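Local coordinates for lactate racemase (Thermoanaerobacterium thermosaccharolyticum, PDB 2YJG), which interconverts the L- and D-isomers of lactate by means of a nickel pincer cofactor derived from nicotinic acid mononucleotide, and is captured here as the apoprotein, at residues Glu142-Leu147 with Leu153-Leu158; Ser185-Ile190 with Ile225-Lys230; Gln361-Ile366 with Met387-Ala392. One frame throughout, in Å; residues are numbered along the deposited sequence.

Contact 1 (Glu142-Leu147 with Leu153-Leu158); sequences ELIGTL and LEINKL
Glu142 and Ile155 form a hydrogen-bonded antiparallel pair through two backbone bonds, Glu142 N to Ile155 O at 2.8 Å and Ile155 N to Glu142 O at 3.0 Å. The second is the less regular, its donor standing well above the carbonyl plane. A third bond, from Ile144 N to Leu153 O at 2.9 Å, is nearly straight, with 171° at the hydrogen. Between these bonds Leu143 and Glu154 make a non-hydrogen-bonded pair, where a weaker contact of Glu154 CA with Glu142 O (3.3 Å) helps to close the ladder.

These bonds build a beta hairpin of strands 141-146 and 152-156 within the N-terminal family region. Toward its turn Ile144 and Gly145 both lie opposite Leu153, an arrangement consistent with a beta bulge. Gly145 fits because at its backbone angles a beta carbon would be pressed against the carbonyl O of Ile144.

Ile144, Leu147, Leu153 and Ile155 supply the apolar contacts. The CG1 branch of Ile144 lies between backbone N and carbonyl carbon (chi1 51°), which swings CD1 across the end of Leu153. There it meets Leu153 CD2 at 3.3 Å, tight for two methyls, and Ile155 CG1 at 3.8 Å. Leu147 crosses Leu153 roughly at a right angle. Branched aliphatic side chains suit this place; helix 219-230 covers them, Lys230 meeting Ile144, Ala227 meeting Leu153 and Tyr226 meeting Leu147.

Glu142, Glu154 and Lys157 are partly exposed. Glu142 reaches over Lys157, but its OE1 touches the aliphatic CG at 3.2 Å and makes no salt bridge with the distant NZ. Glu154 instead uses OE1 to bond Ser192. Asn156, buried, serves as N-cap where the second strand gives way to a helix: OD1 accepts from Leu158 N on an in-plane lone pair, while ND2 bonds His133.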
ATOM      1  N   GLU A 142       9.886 -17.126 -17.697  1.00 31.14           N
ATOM      2  CA  GLU A 142       9.802 -17.823 -18.973  1.00 30.96           C
ATOM      3  C   GLU A 142      11.098 -17.732 -19.772  1.00 30.06           C
ATOM      4  O   GLU A 142      11.648 -16.657 -19.975  1.00 28.33           O
ATOM      5  CB  GLU A 142       8.682 -17.247 -19.809  1.00 31.31           C
ATOM      6  CG  GLU A 142       8.352 -18.026 -21.050  1.00 33.02           C
ATOM      7  CD  GLU A 142       7.007 -17.604 -21.652  1.00 33.84           C
ATOM      8  OE1 GLU A 142       6.069 -17.340 -20.876  1.00 39.59           O
ATOM      9  OE2 GLU A 142       6.910 -17.515 -22.889  1.00 36.04           O
ATOM     10  N   LEU A 143      11.582 -18.879 -20.247  1.00 29.91           N
ATOM     11  CA  LEU A 143      12.689 -18.893 -21.194  1.00 29.53           C
ATOM     12  C   LEU A 143      12.221 -18.256 -22.480  1.00 30.02           C
ATOM     13  O   LEU A 143      11.183 -18.666 -23.050  1.00 31.59           O
ATOM     14  CB  LEU A 143      13.179 -20.335 -21.415  1.00 30.59           C
ATOM     15  CG  LEU A 143      14.284 -20.586 -22.445  1.00 30.31           C
ATOM     16  CD1 LEU A 143      15.604 -19.790 -22.132  1.00 27.67           C
ATOM     17  CD2 LEU A 143      14.534 -22.093 -22.508  1.00 31.72           C
ATOM     18  N   ILE A 144      12.923 -17.219 -22.933  1.00 27.99           N
ATOM     19  CA  ILE A 144      12.554 -16.542 -24.170  1.00 27.78           C
ATOM     20  C   ILE A 144      13.607 -16.560 -25.250  1.00 26.53           C
ATOM     21  O   ILE A 144      13.350 -16.142 -26.357  1.00 28.42           O
ATOM     22  CB  ILE A 144      12.166 -15.086 -23.967  1.00 27.89           C
ATOM     23  CG1 ILE A 144      13.224 -14.335 -23.148  1.00 27.51           C
ATOM     24  CG2 ILE A 144      10.731 -15.023 -23.383  1.00 28.84           C
ATOM     25  CD1 ILE A 144      13.221 -12.830 -23.382  1.00 27.70           C
ATOM     26  N   GLY A 145      14.793 -17.074 -24.973  1.00 25.39           N
ATOM     27  CA  GLY A 145      15.792 -17.039 -26.012  1.00 24.41           C
ATOM     28  C   GLY A 145      17.162 -17.332 -25.479  1.00 23.65           C
ATOM     29  O   GLY A 145      17.323 -17.682 -24.294  1.00 22.62           O
ATOM     30  N   THR A 146      18.125 -17.240 -26.385  1.00 24.14           N
ATOM     31  CA  THR A 146      19.536 -17.389 -26.017  1.00 25.61           C
ATOM     32  C   THR A 146      20.377 -16.179 -26.456  1.00 25.37           C
ATOM     33  O   THR A 146      20.282 -15.666 -27.555  1.00 24.18           O
ATOM     34  CB  THR A 146      20.131 -18.612 -26.644  1.00 27.51           C
ATOM     35  OG1 THR A 146      20.167 -18.399 -28.051  1.00 29.84           O
ATOM     36  CG2 THR A 146      19.318 -19.861 -26.281  1.00 26.36           C
ATOM     37  N   LEU A 147      21.269 -15.762 -25.573  1.00 25.84           N
ATOM     38  CA  LEU A 147      21.893 -14.457 -25.687  1.00 25.46           C
ATOM     39  C   LEU A 147      23.110 -14.585 -26.607  1.00 26.52           C
ATOM     40  O   LEU A 147      23.606 -15.718 -26.817  1.00 26.40           O
ATOM     41  CB  LEU A 147      22.319 -13.998 -24.296  1.00 25.60           C
ATOM     42  CG  LEU A 147      21.217 -13.717 -23.262  1.00 22.73           C
ATOM     43  CD1 LEU A 147      21.661 -13.877 -21.831  1.00 24.70           C
ATOM     44  CD2 LEU A 147      20.637 -12.268 -23.476  1.00 23.49           C
ATOM     45  N   LEU A 153      18.102 -16.962 -21.578  1.00 22.05           N
ATOM     46  CA  LEU A 153      17.468 -15.731 -21.124  1.00 21.60           C
ATOM     47  C   LEU A 153      16.075 -16.074 -20.570  1.00 21.46           C
ATOM     48  O   LEU A 153      15.215 -16.575 -21.306  1.00 22.47           O
ATOM     49  CB  LEU A 153      17.362 -14.755 -22.298  1.00 21.76           C
ATOM     50  CG  LEU A 153      16.586 -13.457 -22.043  1.00 23.77           C
ATOM     51  CD1 LEU A 153      17.279 -12.794 -20.843  1.00 26.62           C
ATOM     52  CD2 LEU A 153      16.527 -12.554 -23.254  1.00 26.95           C
ATOM     53  N   GLU A 154      15.876 -15.870 -19.275  1.00 20.71           N
ATOM     54  CA  GLU A 154      14.588 -16.151 -18.626  1.00 21.69           C
ATOM     55  C   GLU A 154      14.123 -14.857 -18.022  1.00 21.39           C
ATOM     56  O   GLU A 154      14.883 -14.245 -17.260  1.00 20.26           O
ATOM     57  CB  GLU A 154      14.766 -17.210 -17.538  1.00 22.31           C
ATOM     58  CG  GLU A 154      15.505 -18.449 -18.124  1.00 25.83           C
ATOM     59  CD  GLU A 154      16.087 -19.402 -17.116  1.00 32.23           C
ATOM     60  OE1 GLU A 154      16.472 -18.990 -16.000  1.00 34.17           O
ATOM     61  OE2 GLU A 154      16.174 -20.610 -17.479  1.00 34.77           O
ATOM     62  N   ILE A 155      12.926 -14.411 -18.388  1.00 20.42           N
ATOM     63  CA  ILE A 155      12.370 -13.197 -17.773  1.00 20.95           C
ATOM     64  C   ILE A 155      10.957 -13.405 -17.188  1.00 21.46           C
ATOM     65  O   ILE A 155      10.301 -14.410 -17.474  1.00 21.58           O
ATOM     66  CB  ILE A 155      12.481 -11.990 -18.667  1.00 20.92           C
ATOM     67  CG1 ILE A 155      11.669 -12.118 -19.970  1.00 21.44           C
ATOM     68  CG2 ILE A 155      13.977 -11.736 -19.051  1.00 20.13           C
ATOM     69  CD1 ILE A 155      11.404 -10.811 -20.649  1.00 20.16           C
ATOM     70  N   ASN A 156      10.516 -12.466 -16.360  1.00 21.47           N
ATOM     71  CA  ASN A 156       9.153 -12.501 -15.793  1.00 21.43           C
ATOM     72  C   ASN A 156       8.069 -12.681 -16.879  1.00 21.98           C
ATOM     73  O   ASN A 156       7.999 -11.914 -17.883  1.00 20.28           O
ATOM     74  CB  ASN A 156       8.899 -11.210 -15.025  1.00 20.17           C
ATOM     75  CG  ASN A 156       7.781 -11.308 -14.016  1.00 20.85           C
ATOM     76  OD1 ASN A 156       6.600 -11.469 -14.373  1.00 19.81           O
ATOM     77  ND2 ASN A 156       8.132 -11.151 -12.751  1.00 16.43           N
ATOM     78  N   LYS A 157       7.225 -13.693 -16.649  1.00 22.14           N
ATOM     79  CA  LYS A 157       6.131 -14.049 -17.572  1.00 23.31           C
ATOM     80  C   LYS A 157       5.151 -12.922 -17.893  1.00 21.67           C
ATOM     81  O   LYS A 157       4.643 -12.821 -18.988  1.00 20.99           O
ATOM     82  CB  LYS A 157       5.311 -15.225 -16.983  1.00 23.85           C
ATOM     83  CG  LYS A 157       5.019 -16.309 -18.043  1.00 30.52           C
ATOM     84  CD  LYS A 157       4.568 -17.681 -17.442  1.00 34.75           C
ATOM     85  CE  LYS A 157       3.483 -17.539 -16.363  1.00 38.46           C
ATOM     86  NZ  LYS A 157       2.994 -18.885 -15.810  1.00 41.04           N
ATOM     87  N   LEU A 158       4.845 -12.126 -16.899  1.00 21.51           N
ATOM     88  CA  LEU A 158       3.964 -10.977 -17.088  1.00 21.23           C
ATOM     89  C   LEU A 158       4.458 -10.083 -18.187  1.00 20.58           C
ATOM     90  O   LEU A 158       3.694  -9.604 -19.004  1.00 18.03           O
ATOM     91  CB  LEU A 158       3.918 -10.200 -15.784  1.00 22.32           C
ATOM     92  CG  LEU A 158       2.772  -9.205 -15.679  1.00 23.98           C
ATOM     93  CD1 LEU A 158       1.425  -9.967 -15.530  1.00 27.33           C
ATOM     94  CD2 LEU A 158       3.050  -8.335 -14.468  1.00 26.12           C
TER

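Contact 2 (Ser185-Ile190 with Ile225-Lys230); sequences SILPGI and IYAAKK
Ala227 receives Leu187 and Ile186 on its small methyl, with Leu187 CB 3.9 Å and Ile186 CG2 4.1 Å from Ala227 CB. Leu187 also brings the CD2 branch over the same methyl. In Ile186 a chi1 of -50° sets CG2 anti to the backbone N and CG1 beside it, and the two branches meet successive alanines: CG2 lies beside the carbonyl of Ala227, whereas CG1 rests on Ala228, 3.9 Å from its CA and 4.0 Å from its CB. No hydrogen bond spans the two segments, and all four residues are buried. The alanines let the loop approach the helix backbone, and the branched side chains cover them.

The loop is held partly by its own bond, Ile190 N to Ile186 O at 3.1 Å, and partly by a backbone bond of Gly189 with Gly106. The peptide before Pro188 is cis, folding the chain sharply just after Leu187. The side chain of Leu187 lies about 7 Å from those of Lys184 and His200, the probable covalent attachment and nickel ligand of the cofactor.

Further out, Ile186 packs on Ile69 of strand 66-71, Leu165 of strand 164-170 and Ile155 of strand 152-156. The loop is thus wedged between helix 219-230 and the central sheet.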
ATOM      1  N   SER A 185      16.273  -2.459 -17.258  1.00 15.53           N
ATOM      2  CA  SER A 185      14.941  -2.830 -16.766  1.00 14.36           C
ATOM      3  C   SER A 185      14.619  -4.315 -17.088  1.00 15.01           C
ATOM      4  O   SER A 185      13.781  -4.909 -16.417  1.00 14.19           O
ATOM      5  CB  SER A 185      13.877  -1.891 -17.333  1.00 14.28           C
ATOM      6  OG  SER A 185      14.083  -0.569 -16.858  1.00 15.37           O
ATOM      7  N   ILE A 186      15.226  -4.877 -18.138  1.00 15.32           N
ATOM      8  CA  ILE A 186      15.012  -6.259 -18.498  1.00 15.22           C
ATOM      9  C   ILE A 186      16.045  -7.164 -17.849  1.00 14.83           C
ATOM     10  O   ILE A 186      15.671  -8.054 -17.109  1.00 14.40           O
ATOM     11  CB  ILE A 186      15.008  -6.492 -20.001  1.00 16.50           C
ATOM     12  CG1 ILE A 186      14.071  -5.488 -20.685  1.00 16.39           C
ATOM     13  CG2 ILE A 186      14.768  -7.985 -20.316  1.00 11.62           C
ATOM     14  CD1 ILE A 186      12.545  -5.635 -20.353  1.00 16.62           C
ATOM     15  N   LEU A 187      17.334  -6.919 -18.109  1.00 14.87           N
ATOM     16  CA  LEU A 187      18.394  -7.730 -17.536  1.00 14.80           C
ATOM     17  C   LEU A 187      19.383  -6.742 -16.889  1.00 14.94           C
ATOM     18  O   LEU A 187      20.024  -5.971 -17.584  1.00 14.68           O
ATOM     19  CB  LEU A 187      19.064  -8.562 -18.632  1.00 14.76           C
ATOM     20  CG  LEU A 187      20.246  -9.466 -18.283  1.00 17.30           C
ATOM     21  CD1 LEU A 187      19.858 -10.558 -17.304  1.00 20.04           C
ATOM     22  CD2 LEU A 187      20.941 -10.045 -19.547  1.00 16.91           C
ATOM     23  N   PRO A 188      19.464  -6.719 -15.544  1.00 16.45           N
ATOM     24  CA  PRO A 188      18.907  -7.694 -14.632  1.00 15.11           C
ATOM     25  C   PRO A 188      17.459  -7.532 -14.142  1.00 15.13           C
ATOM     26  O   PRO A 188      16.948  -8.429 -13.451  1.00 15.02           O
ATOM     27  CB  PRO A 188      19.867  -7.612 -13.460  1.00 16.23           C
ATOM     28  CG  PRO A 188      20.290  -6.068 -13.415  1.00 18.06           C
ATOM     29  CD  PRO A 188      20.139  -5.602 -14.838  1.00 17.96           C
ATOM     30  N   GLY A 189      16.802  -6.418 -14.431  1.00 14.21           N
ATOM     31  CA  GLY A 189      15.669  -5.981 -13.638  1.00 14.26           C
ATOM     32  C   GLY A 189      14.526  -6.965 -13.425  1.00 14.78           C
ATOM     33  O   GLY A 189      13.988  -7.078 -12.300  1.00 15.73           O
ATOM     34  N   ILE A 190      14.169  -7.697 -14.466  1.00 15.88           N
ATOM     35  CA  ILE A 190      13.046  -8.677 -14.377  1.00 15.53           C
ATOM     36  C   ILE A 190      13.493 -10.072 -14.833  1.00 16.40           C
ATOM     37  O   ILE A 190      12.707 -10.817 -15.327  1.00 16.28           O
ATOM     38  CB  ILE A 190      11.784  -8.209 -15.133  1.00 15.30           C
ATOM     39  CG1 ILE A 190      12.013  -8.050 -16.682  1.00 14.34           C
ATOM     40  CG2 ILE A 190      11.226  -6.955 -14.470  1.00 14.15           C
ATOM     41  CD1 ILE A 190      10.681  -7.991 -17.474  1.00 16.21           C
ATOM     42  N   ILE A 225      21.201  -5.633 -24.150  1.00 16.10           N
ATOM     43  CA  ILE A 225      20.569  -5.033 -25.323  1.00 17.89           C
ATOM     44  C   ILE A 225      19.769  -6.118 -26.043  1.00 18.49           C
ATOM     45  O   ILE A 225      18.600  -5.912 -26.424  1.00 17.78           O
ATOM     46  CB  ILE A 225      21.622  -4.378 -26.205  1.00 18.39           C
ATOM     47  CG1 ILE A 225      22.042  -3.036 -25.581  1.00 21.92           C
ATOM     48  CG2 ILE A 225      21.138  -4.244 -27.656  1.00 23.61           C
ATOM     49  CD1 ILE A 225      20.951  -2.035 -25.491  1.00 20.28           C
ATOM     50  N   TYR A 226      20.397  -7.285 -26.184  1.00 18.51           N
ATOM     51  CA  TYR A 226      19.713  -8.397 -26.839  1.00 19.54           C
ATOM     52  C   TYR A 226      18.533  -8.872 -26.038  1.00 18.27           C
ATOM     53  O   TYR A 226      17.440  -9.094 -26.619  1.00 18.39           O
ATOM     54  CB  TYR A 226      20.665  -9.527 -27.075  1.00 20.29           C
ATOM     55  CG  TYR A 226      20.077 -10.683 -27.822  1.00 23.82           C
ATOM     56  CD1 TYR A 226      19.393 -11.725 -27.164  1.00 27.21           C
ATOM     57  CD2 TYR A 226      20.292 -10.800 -29.191  1.00 30.08           C
ATOM     58  CE1 TYR A 226      18.924 -12.832 -27.891  1.00 29.72           C
ATOM     59  CE2 TYR A 226      19.842 -11.885 -29.896  1.00 31.37           C
ATOM     60  CZ  TYR A 226      19.152 -12.880 -29.263  1.00 33.03           C
ATOM     61  OH  TYR A 226      18.711 -13.917 -30.071  1.00 40.71           O
ATOM     62  N   ALA A 227      18.714  -9.012 -24.709  1.00 18.34           N
ATOM     63  CA  ALA A 227      17.608  -9.320 -23.765  1.00 16.73           C
ATOM     64  C   ALA A 227      16.446  -8.387 -23.929  1.00 16.77           C
ATOM     65  O   ALA A 227      15.289  -8.843 -23.947  1.00 17.08           O
ATOM     66  CB  ALA A 227      18.084  -9.300 -22.284  1.00 17.14           C
ATOM     67  N   ALA A 228      16.710  -7.084 -24.034  1.00 16.87           N
ATOM     68  CA  ALA A 228      15.612  -6.097 -24.162  1.00 17.24           C
ATOM     69  C   ALA A 228      14.853  -6.285 -25.486  1.00 18.85           C
ATOM     70  O   ALA A 228      13.594  -6.232 -25.537  1.00 18.43           O
ATOM     71  CB  ALA A 228      16.147  -4.669 -24.040  1.00 16.65           C
ATOM     72  N   LYS A 229      15.614  -6.476 -26.574  1.00 19.97           N
ATOM     73  CA  LYS A 229      15.022  -6.787 -27.892  1.00 22.66           C
ATOM     74  C   LYS A 229      14.123  -8.012 -27.880  1.00 23.01           C
ATOM     75  O   LYS A 229      12.970  -7.943 -28.368  1.00 22.88           O
ATOM     76  CB  LYS A 229      16.095  -6.957 -28.994  1.00 23.31           C
ATOM     77  CG  LYS A 229      17.026  -5.791 -29.094  1.00 28.99           C
ATOM     78  CD  LYS A 229      17.409  -5.394 -30.538  1.00 35.62           C
ATOM     79  CE  LYS A 229      18.301  -6.437 -31.227  1.00 37.37           C
ATOM     80  NZ  LYS A 229      19.221  -5.782 -32.268  1.00 38.40           N
ATOM     81  N   LYS A 230      14.613  -9.101 -27.285  1.00 23.61           N
ATOM     82  CA  LYS A 230      13.889 -10.358 -27.211  1.00 23.21           C
ATOM     83  C   LYS A 230      12.662 -10.250 -26.314  1.00 22.39           C
ATOM     84  O   LYS A 230      11.733 -11.041 -26.458  1.00 21.70           O
ATOM     85  CB  LYS A 230      14.732 -11.496 -26.609  1.00 24.99           C
ATOM     86  CG  LYS A 230      15.819 -12.146 -27.467  1.00 28.44           C
ATOM     87  CD  LYS A 230      15.299 -12.673 -28.800  1.00 31.19           C
ATOM     88  CE  LYS A 230      14.949 -14.148 -28.824  1.00 35.57           C
ATOM     89  NZ  LYS A 230      14.859 -14.566 -30.250  1.00 36.31           N
TER

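Contact 3 (Gln361-Ile366 with Met387-Ala392); sequences QILARI and MFMTPA
Leu363, which meets Met387 and Met389 across this contact, rides on a helical turn closed by the 2.9 Å bond from Arg365 N to Gln361 O. No polar bond crosses between the segments. The contact depends on one leucine methyl and two thioether methyls: Leu363 CD2 lies 3.8 Å from Met387 CE and 4.2 Å from Met389 CE.

The approaches differ. Leu363 and Met387 cross at about a right angle, whereas Leu363 and Met389 reach toward each other tip to tip. With CG opposite the backbone N (chi1 178°), Leu363 extends from the helix toward the two methionines. Both methionines run straight through their middle bond and then turn at the sulfur in opposite senses, chi3 being 81° in Met387 and -76° in Met389; the two methyls converge in this way on a single branch of the leucine. Long, pliable methionines suit this place, since their backbones stay well back from the helix: even the nearest CA atoms, those of Leu363 and Met387, are 9.2 Å apart.

What spaces the methionines is the end of helix 381-386. Phe388, at positive phi, is the C-prime residue of a Schellman motif, in which Met389 N bonds to Val384 O and Phe388 N to Lys385 O. Phe332 of helix 326-333 packs against both Leu363 and Met387, and Met300 of helix 293-305 adds to the cover of Leu363. Polar side chains of the helix turn to other neighbours, Arg365 forming a salt bridge with Glu304 and Gln361 bonding Ser202 O.

Strand 390-392, outermost in its sheet within this chain, lies parallel to strand 371-375. Helix 357-369 packs against the turn that leads from helix 381-386 to strand 390-392, in the layering of an alpha/beta domain with a parallel sheet, where beta-alpha-beta crossovers send helices to cover the strands.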
ATOM      1  N   GLN A 361      36.235  -8.887  -7.693  1.00 10.63           N
ATOM      2  CA  GLN A 361      37.094  -8.993  -8.841  1.00  9.38           C
ATOM      3  C   GLN A 361      37.594  -7.589  -9.214  1.00  9.94           C
ATOM      4  O   GLN A 361      38.797  -7.347  -9.460  1.00  9.53           O
ATOM      5  CB  GLN A 361      36.288  -9.598  -9.991  1.00  9.79           C
ATOM      6  CG  GLN A 361      37.147  -9.884 -11.217  1.00 11.57           C
ATOM      7  CD  GLN A 361      36.383 -10.517 -12.365  1.00 14.05           C
ATOM      8  OE1 GLN A 361      35.250 -10.993 -12.194  1.00 12.01           O
ATOM      9  NE2 GLN A 361      37.011 -10.539 -13.545  1.00 10.88           N
ATOM     10  N   ILE A 362      36.656  -6.662  -9.322  1.00  9.78           N
ATOM     11  CA  ILE A 362      37.050  -5.269  -9.601  1.00 10.45           C
ATOM     12  C   ILE A 362      37.958  -4.668  -8.595  1.00 10.47           C
ATOM     13  O   ILE A 362      38.953  -4.024  -9.000  1.00 11.97           O
ATOM     14  CB  ILE A 362      35.811  -4.388  -9.837  1.00 10.25           C
ATOM     15  CG1 ILE A 362      35.119  -4.962 -11.043  1.00  8.55           C
ATOM     16  CG2 ILE A 362      36.207  -2.749  -9.982  1.00 11.42           C
ATOM     17  CD1 ILE A 362      33.666  -4.486 -11.288  1.00  9.72           C
ATOM     18  N   LEU A 363      37.695  -4.849  -7.287  1.00 11.01           N
ATOM     19  CA  LEU A 363      38.629  -4.324  -6.277  1.00 12.07           C
ATOM     20  C   LEU A 363      39.997  -4.980  -6.391  1.00 12.37           C
ATOM     21  O   LEU A 363      41.027  -4.289  -6.341  1.00 11.49           O
ATOM     22  CB  LEU A 363      38.048  -4.495  -4.875  1.00 11.20           C
ATOM     23  CG  LEU A 363      38.874  -4.065  -3.673  1.00 11.19           C
ATOM     24  CD1 LEU A 363      39.134  -2.513  -3.807  1.00 12.20           C
ATOM     25  CD2 LEU A 363      38.171  -4.419  -2.334  1.00 10.77           C
ATOM     26  N   ALA A 364      40.047  -6.316  -6.622  1.00 11.97           N
ATOM     27  CA  ALA A 364      41.320  -6.963  -6.867  1.00 11.07           C
ATOM     28  C   ALA A 364      42.068  -6.368  -8.084  1.00 10.76           C
ATOM     29  O   ALA A 364      43.246  -6.152  -8.021  1.00 12.55           O
ATOM     30  CB  ALA A 364      41.199  -8.571  -6.955  1.00 11.52           C
ATOM     31  N   ARG A 365      41.377  -6.091  -9.173  1.00 11.31           N
ATOM     32  CA  ARG A 365      41.996  -5.454 -10.360  1.00 12.28           C
ATOM     33  C   ARG A 365      42.705  -4.160  -9.899  1.00 12.81           C
ATOM     34  O   ARG A 365      43.878  -3.921 -10.220  1.00 12.24           O
ATOM     35  CB  ARG A 365      40.947  -5.154 -11.432  1.00 12.18           C
ATOM     36  CG  ARG A 365      41.507  -4.505 -12.624  1.00 13.77           C
ATOM     37  CD  ARG A 365      40.457  -4.123 -13.581  1.00 15.62           C
ATOM     38  NE  ARG A 365      39.776  -2.883 -13.149  1.00 14.34           N
ATOM     39  CZ  ARG A 365      38.500  -2.600 -13.345  1.00 13.07           C
ATOM     40  NH1 ARG A 365      37.653  -3.469 -13.914  1.00 13.07           N
ATOM     41  NH2 ARG A 365      38.027  -1.459 -12.881  1.00 14.64           N
ATOM     42  N   ILE A 366      42.018  -3.350  -9.078  1.00 12.52           N
ATOM     43  CA  ILE A 366      42.622  -2.094  -8.587  1.00 12.29           C
ATOM     44  C   ILE A 366      43.842  -2.321  -7.749  1.00 12.97           C
ATOM     45  O   ILE A 366      44.862  -1.783  -8.029  1.00 12.97           O
ATOM     46  CB  ILE A 366      41.591  -1.249  -7.831  1.00 13.61           C
ATOM     47  CG1 ILE A 366      40.498  -0.929  -8.795  1.00 10.12           C
ATOM     48  CG2 ILE A 366      42.187   0.108  -7.304  1.00 13.99           C
ATOM     49  CD1 ILE A 366      39.278  -0.296  -8.112  1.00 12.45           C
ATOM     50  N   MET A 387      41.383  -6.487   3.805  1.00 15.82           N
ATOM     51  CA  MET A 387      41.173  -6.381   2.365  1.00 16.61           C
ATOM     52  C   MET A 387      42.359  -5.739   1.629  1.00 16.76           C
ATOM     53  O   MET A 387      42.219  -5.181   0.552  1.00 16.47           O
ATOM     54  CB  MET A 387      39.843  -5.668   2.073  1.00 17.27           C
ATOM     55  CG  MET A 387      38.669  -6.435   2.651  1.00 16.82           C
ATOM     56  SD  MET A 387      37.043  -5.716   2.371  1.00 19.36           S
ATOM     57  CE  MET A 387      36.760  -6.279   0.703  1.00 19.19           C
ATOM     58  N   PHE A 388      43.544  -5.930   2.189  1.00 14.89           N
ATOM     59  CA  PHE A 388      44.784  -5.469   1.618  1.00 15.80           C
ATOM     60  C   PHE A 388      44.776  -3.981   1.292  1.00 15.53           C
ATOM     61  O   PHE A 388      45.398  -3.569   0.331  1.00 17.22           O
ATOM     62  CB  PHE A 388      45.124  -6.278   0.382  1.00 17.36           C
ATOM     63  CG  PHE A 388      45.036  -7.778   0.607  1.00 17.70           C
ATOM     64  CD1 PHE A 388      45.863  -8.395   1.502  1.00 25.94           C
ATOM     65  CD2 PHE A 388      44.114  -8.534  -0.071  1.00 22.22           C
ATOM     66  CE1 PHE A 388      45.794  -9.749   1.707  1.00 25.18           C
ATOM     67  CE2 PHE A 388      44.039  -9.878   0.125  1.00 24.11           C
ATOM     68  CZ  PHE A 388      44.878 -10.484   1.032  1.00 23.23           C
ATOM     69  N   MET A 389      44.049  -3.191   2.085  1.00 15.66           N
ATOM     70  CA  MET A 389      44.076  -1.759   1.985  1.00 15.50           C
ATOM     71  C   MET A 389      44.638  -1.182   3.309  1.00 16.67           C
ATOM     72  O   MET A 389      45.015  -1.955   4.220  1.00 16.14           O
ATOM     73  CB  MET A 389      42.699  -1.256   1.661  1.00 14.88           C
ATOM     74  CG  MET A 389      42.295  -1.699   0.308  1.00 14.82           C
ATOM     75  SD  MET A 389      40.734  -1.061  -0.131  1.00 13.47           S
ATOM     76  CE  MET A 389      39.602  -2.111   0.831  1.00 14.05           C
ATOM     77  N   THR A 390      44.772   0.145   3.388  1.00 16.51           N
ATOM     78  CA  THR A 390      45.312   0.787   4.580  1.00 16.13           C
ATOM     79  C   THR A 390      44.300   1.803   5.044  1.00 16.95           C
ATOM     80  O   THR A 390      43.888   2.725   4.262  1.00 14.49           O
ATOM     81  CB  THR A 390      46.630   1.505   4.305  1.00 16.88           C
ATOM     82  OG1 THR A 390      47.561   0.608   3.747  1.00 15.56           O
ATOM     83  CG2 THR A 390      47.192   2.134   5.573  1.00 17.12           C
ATOM     84  N   PRO A 391      43.857   1.650   6.294  1.00 17.94           N
ATOM     85  CA  PRO A 391      42.934   2.618   6.856  1.00 18.03           C
ATOM     86  C   PRO A 391      43.665   3.910   7.266  1.00 19.10           C
ATOM     87  O   PRO A 391      44.861   3.874   7.586  1.00 19.10           O
ATOM     88  CB  PRO A 391      42.405   1.904   8.086  1.00 17.94           C
ATOM     89  CG  PRO A 391      43.525   0.982   8.491  1.00 17.93           C
ATOM     90  CD  PRO A 391      44.323   0.673   7.291  1.00 18.38           C
ATOM     91  N   ALA A 392      42.948   5.018   7.234  1.00 18.92           N
ATOM     92  CA  ALA A 392      43.476   6.305   7.745  1.00 20.25           C
ATOM     93  C   ALA A 392      42.384   7.052   8.464  1.00 20.66           C
ATOM     94  O   ALA A 392      41.204   6.946   8.086  1.00 20.10           O
ATOM     95  CB  ALA A 392      44.052   7.148   6.613  1.00 19.95           C
TER

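How the contacts relate
Contacts 1 and 2 abut, their centres 9 Å apart, the hairpin of contact 1 lying against the loop and helix of contact 2: Asn156 N probably bonds to Ile190 O at 2.9 Å, and Thr146 O packs on Tyr226 CE1. Contact 1, only partly buried, is made chiefly by backbone hydrogen bonds, with charged groups at its margins. Contact 2 lies deeper and is wholly apolar, a loop settled on a helix near the probable cofactor site. Contact 3 is likewise buried and apolar, but it relies on flexible methionines and belongs to the C-terminal family region, its centre 32 Å from that of contact 2 and across the chain's centre.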